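Local coordinates for mannosephosphate isomerase, putative (PDB 1ZX5), which probably catalyses the zinc-dependent interconversion of D-mannose 6-phosphate and D-fructose 6-phosphate, at residues 77-82 / 227-232; 158-163 / 217-222. All blocks are in the same frame, centred on the assembly; numbering follows the deposited sequence.

Interaction 1 (77-82 / 227-232); sequences AEKFSK and TENFGL
Lys-79 and Phe-80 reach from one loop to meet the turn at Glu-228 and Asn-229. The Lys-79 chain leaves its backbone with CG anti to N (chi1 -179°) and stays extended to the end. It therefore spans most of the distance between the two backbones, whose nearest CA atoms, those of Lys-79 and Asn-229, are 9.2 Å apart. Its NZ gives a weak hydrogen bond to Glu-228 O at 3.2 Å. The stronger acceptor of that ammonium group is the backbone O of Lys-299.

On the way, Lys-79 CG lies over the centre of one face of the Phe-80 ring, 3.9 Å above its plane. The same ring points an edge at the turn. Its CZ is 3.7 Å from Asn-229 O, which lies near the ring plane, and 4.0 Å from Asn-229 CB. The ring and the Asn-229 amide are steeply inclined to each other, with planes 70° apart.

The turn belongs to the C-terminal cupin domain, where it joins strands 224-226 and 230-237 as a tight hairpin at the surface. Thr-227 N donates a hydrogen bond to Phe-230 O. Thr-227 OG1 accepts from Asn-229 N at 3.2 Å, which makes an ST turn. The same hydroxyl oxygen sits over the centre of the Phe-230 ring. These bonds probably limit how far the backbone at Asn-229, beside the Phe-80 ring, can shift.

Without the ring, as with an alanine here, Lys-79 CG is likely to lose the surface it lies on, and a gap would probably open beside Asn-229 O and CB. The Phe-80 backbone is tied back to helix 61-73, where Arg-69 NH1 hydrogen-bonds to Phe-80 O.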
# COMPACT_ATOMS: atom_id res chain seq x y z
N ALA A 77 1.09 12.80 15.58
CA ALA A 77 0.64 12.11 16.80
C ALA A 77 -0.77 12.52 17.24
O ALA A 77 -1.54 11.66 17.66
CB ALA A 77 1.63 12.29 17.93
N GLU A 78 -1.10 13.81 17.14
CA GLU A 78 -2.44 14.26 17.50
C GLU A 78 -3.50 13.78 16.50
O GLU A 78 -4.61 13.39 16.90
CB GLU A 78 -2.52 15.77 17.75
CG GLU A 78 -1.87 16.68 16.69
CD GLU A 78 -1.41 18.03 17.25
OE1 GLU A 78 -2.20 18.67 18.01
OE2 GLU A 78 -0.26 18.46 16.95
N LYS A 79 -3.14 13.78 15.22
CA LYS A 79 -4.07 13.37 14.16
C LYS A 79 -4.45 11.89 14.20
O LYS A 79 -5.60 11.54 13.95
CB LYS A 79 -3.50 13.74 12.78
CG LYS A 79 -4.41 13.37 11.61
CD LYS A 79 -3.91 14.01 10.34
CE LYS A 79 -4.77 13.60 9.16
NZ LYS A 79 -4.25 14.18 7.89
N PHE A 80 -3.50 11.02 14.50
CA PHE A 80 -3.75 9.58 14.47
C PHE A 80 -3.60 8.95 15.84
O PHE A 80 -2.54 9.06 16.45
CB PHE A 80 -2.78 8.89 13.50
CG PHE A 80 -2.86 9.39 12.08
CD1 PHE A 80 -3.98 9.14 11.29
CD2 PHE A 80 -1.80 10.11 11.53
CE1 PHE A 80 -4.03 9.59 9.98
CE2 PHE A 80 -1.84 10.57 10.22
CZ PHE A 80 -2.96 10.31 9.44
N SER A 81 -4.64 8.27 16.31
CA SER A 81 -4.55 7.55 17.58
C SER A 81 -4.30 6.05 17.39
O SER A 81 -3.76 5.39 18.29
CB SER A 81 -5.79 7.79 18.45
OG SER A 81 -6.97 7.42 17.76
N LYS A 82 -4.70 5.51 16.23
CA LYS A 82 -4.33 4.14 15.86
C LYS A 82 -3.30 4.22 14.75
O LYS A 82 -3.19 5.24 14.06
CB LYS A 82 -5.54 3.35 15.36
CG LYS A 82 -6.76 3.37 16.27
CD LYS A 82 -7.87 2.46 15.73
CE LYS A 82 -9.22 2.71 16.44
NZ LYS A 82 -9.00 3.12 17.87
N THR A 227 -3.24 10.82 -0.62
CA THR A 227 -4.60 10.99 -0.14
C THR A 227 -4.54 12.17 0.83
O THR A 227 -3.54 12.89 0.84
CB THR A 227 -5.13 9.71 0.53
OG1 THR A 227 -4.47 9.52 1.79
CG2 THR A 227 -4.89 8.49 -0.36
N GLU A 228 -5.56 12.38 1.65
CA GLU A 228 -5.47 13.49 2.61
C GLU A 228 -4.69 13.08 3.85
O GLU A 228 -4.32 13.92 4.66
CB GLU A 228 -6.85 14.06 2.99
CG GLU A 228 -7.49 15.02 1.94
CD GLU A 228 -6.78 16.39 1.84
OE1 GLU A 228 -7.39 17.41 2.25
OE2 GLU A 228 -5.63 16.46 1.33
N ASN A 229 -4.41 11.79 3.99
CA ASN A 229 -3.79 11.26 5.20
C ASN A 229 -2.35 10.79 5.05
O ASN A 229 -1.63 10.67 6.04
CB ASN A 229 -4.65 10.13 5.77
CG ASN A 229 -5.99 10.63 6.30
OD1 ASN A 229 -7.04 10.12 5.92
ND2 ASN A 229 -5.95 11.62 7.16
N PHE A 230 -1.95 10.50 3.82
CA PHE A 230 -0.63 9.96 3.54
C PHE A 230 -0.27 10.12 2.06
O PHE A 230 -1.14 10.37 1.22
CB PHE A 230 -0.54 8.48 3.98
CG PHE A 230 -1.57 7.59 3.34
CD1 PHE A 230 -1.38 7.07 2.05
CD2 PHE A 230 -2.74 7.25 4.03
CE1 PHE A 230 -2.33 6.24 1.47
CE2 PHE A 230 -3.70 6.41 3.45
CZ PHE A 230 -3.49 5.91 2.17
N GLY A 231 1.00 9.95 1.75
CA GLY A 231 1.43 9.99 0.36
C GLY A 231 2.68 9.17 0.16
O GLY A 231 3.24 8.61 1.11
N LEU A 232 3.13 9.11 -1.08
CA LEU A 232 4.33 8.40 -1.47
C LEU A 232 4.97 9.18 -2.62
O LEU A 232 4.26 9.81 -3.42
CB LEU A 232 4.00 6.96 -1.89
CG LEU A 232 3.15 6.74 -3.16
CD1 LEU A 232 4.02 6.73 -4.42
CD2 LEU A 232 2.38 5.42 -3.05

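Interaction 2 (158-163 / 217-222); sequences NTFETT and EVKGKK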
# COMPACT_ATOMS: atom_id res chain seq x y z
N ASN A 158 -12.52 1.35 -16.36
CA ASN A 158 -11.39 2.00 -17.05
C ASN A 158 -10.20 1.06 -16.99
O ASN A 158 -9.85 0.57 -15.91
CB ASN A 158 -11.01 3.34 -16.43
CG ASN A 158 -12.17 4.33 -16.39
OD1 ASN A 158 -12.49 4.88 -15.32
ND2 ASN A 158 -12.80 4.58 -17.54
N THR A 159 -9.61 0.79 -18.15
CA THR A 159 -8.45 -0.09 -18.27
C THR A 159 -7.21 0.75 -18.51
O THR A 159 -7.18 1.61 -19.38
CB THR A 159 -8.65 -1.10 -19.42
OG1 THR A 159 -9.86 -1.83 -19.17
CG2 THR A 159 -7.47 -2.09 -19.52
N PHE A 160 -6.18 0.52 -17.70
CA PHE A 160 -4.95 1.27 -17.81
C PHE A 160 -3.82 0.33 -18.10
O PHE A 160 -3.53 -0.56 -17.31
CB PHE A 160 -4.67 2.03 -16.53
CG PHE A 160 -5.75 3.00 -16.16
CD1 PHE A 160 -5.74 4.30 -16.69
CD2 PHE A 160 -6.79 2.62 -15.31
CE1 PHE A 160 -6.75 5.20 -16.35
CE2 PHE A 160 -7.78 3.52 -14.96
CZ PHE A 160 -7.77 4.81 -15.49
N GLU A 161 -3.19 0.51 -19.25
CA GLU A 161 -1.96 -0.19 -19.56
C GLU A 161 -0.84 0.62 -18.95
O GLU A 161 -0.58 1.73 -19.37
CB GLU A 161 -1.79 -0.37 -21.08
CG GLU A 161 -2.45 -1.66 -21.54
CD GLU A 161 -3.10 -1.57 -22.90
OE1 GLU A 161 -2.42 -1.18 -23.88
OE2 GLU A 161 -4.30 -1.93 -22.98
N THR A 162 -0.21 0.07 -17.92
CA THR A 162 0.73 0.82 -17.11
C THR A 162 2.15 0.80 -17.66
O THR A 162 2.49 -0.03 -18.51
CB THR A 162 0.73 0.32 -15.65
OG1 THR A 162 1.27 -1.01 -15.59
CG2 THR A 162 -0.69 0.32 -15.07
N THR A 163 2.95 1.76 -17.19
CA THR A 163 4.41 1.70 -17.29
C THR A 163 4.90 1.84 -15.85
O THR A 163 4.15 2.33 -15.00
CB THR A 163 5.00 2.84 -18.17
OG1 THR A 163 4.55 4.11 -17.68
CG2 THR A 163 4.58 2.68 -19.64
N GLU A 217 -9.65 11.10 -12.46
CA GLU A 217 -10.10 10.93 -11.08
C GLU A 217 -9.40 9.78 -10.35
O GLU A 217 -9.42 9.73 -9.13
CB GLU A 217 -11.62 10.72 -11.01
CG GLU A 217 -12.47 11.81 -11.65
CD GLU A 217 -13.96 11.46 -11.65
OE1 GLU A 217 -14.51 11.19 -10.56
OE2 GLU A 217 -14.58 11.43 -12.73
N VAL A 218 -8.80 8.84 -11.09
CA VAL A 218 -8.11 7.71 -10.46
C VAL A 218 -6.58 7.70 -10.67
O VAL A 218 -5.86 7.12 -9.88
CB VAL A 218 -8.73 6.33 -10.85
CG1 VAL A 218 -10.20 6.27 -10.43
CG2 VAL A 218 -8.61 6.05 -12.33
N LYS A 219 -6.12 8.34 -11.74
CA LYS A 219 -4.69 8.42 -12.07
C LYS A 219 -3.95 9.44 -11.21
O LYS A 219 -4.40 10.58 -11.07
CB LYS A 219 -4.52 8.80 -13.53
CG LYS A 219 -4.35 7.65 -14.50
CD LYS A 219 -4.32 8.22 -15.92
CE LYS A 219 -3.37 7.44 -16.84
NZ LYS A 219 -3.71 7.64 -18.31
N GLY A 220 -2.81 9.05 -10.64
CA GLY A 220 -1.92 10.01 -9.99
C GLY A 220 -0.87 10.51 -10.96
O GLY A 220 -0.91 10.19 -12.15
N LYS A 221 0.09 11.29 -10.45
CA LYS A 221 1.26 11.71 -11.25
C LYS A 221 2.33 10.62 -11.27
O LYS A 221 2.38 9.79 -10.37
CB LYS A 221 1.88 13.00 -10.69
CG LYS A 221 0.99 14.22 -10.87
CD LYS A 221 1.66 15.50 -10.40
CE LYS A 221 0.64 16.65 -10.30
NZ LYS A 221 1.32 17.99 -10.25
N LYS A 222 3.16 10.63 -12.30
CA LYS A 222 4.30 9.72 -12.37
C LYS A 222 5.13 9.78 -11.07
O LYS A 222 5.60 10.84 -10.67
CB LYS A 222 5.17 10.04 -13.60
CG LYS A 222 6.41 9.14 -13.78
CD LYS A 222 6.08 7.66 -13.99
CE LYS A 222 5.67 7.37 -15.42
NZ LYS A 222 5.40 5.92 -15.67
O HOH W 1 -2.53 4.41 -18.47
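Phe-160 and Val-218 pack together where an edge strand meets the loop before strand 224-226, which belongs to the cupin sheet of the C-terminal part. Strand 157-161 is an outer strand of a three-stranded antiparallel sheet with 128-131 and 176-179. The touching parts, 160-163 and 218-222, run in nearly the same direction, 14° apart end to end. The Val-218 backbone is also hydrogen-bonded to that of Val-169, on strand 167-170.

Phe-160 has the most surface covered. Its CG lies anti to the carbonyl carbon (chi1 -60°), which turns the ring toward the loop. Val-218 approaches with one methyl: CG2 is 3.5 Å from Phe-160 CZ and also touches CE2. The other flank of the ring, CE1 and CD1, meets the aliphatic chain of Lys-219, with Lys-219 CG 3.9 Å from Phe-160 CE1. Both neighbours come obliquely. Phe-168 packs edge-to-face with the same ring. Water 1 sits at the ring edge, in its plane, and weakly joins Lys-219 NZ to Glu-161 O.

Lys-222 makes the polar end of the contact. Its chain starts with CG anti to the backbone N, then bends at chi2 (63°) and chi3 (80°), which brings NZ to Thr-163, just past the end of the strand. Three oxygens grip its ammonium group. One is Asp-166 OD1 in a salt bridge, and another is Pro-164 O. Asp-166 also accepts from Thr-163 N through OD2, so its carboxylate bridges the two residues. The third oxygen is Thr-163 OG1, which takes a hydrogen bond from Lys-222 NZ at 2.8 Å.

How the interactions relate
The centres of the two contacts are 24 Å apart, and their nearest atoms are about 7 Å apart without touching. The segments come in the order 77-82, 158-163, 217-222, 227-232, so interaction 2 is nested inside the loop closed by interaction 1. The two later segments are close neighbours, with strand 224-226 between them. Interaction 1 involves the turn after that strand, and interaction 2 the loop before it. Both contacts thus join the chain on either side of strand 224-226, an outermost strand of the five-stranded cupin sheet, to earlier parts of the chain. Strand 157-161 also follows closely after Asp-150 to Lys-154, which line the bound fructofuranose pocket.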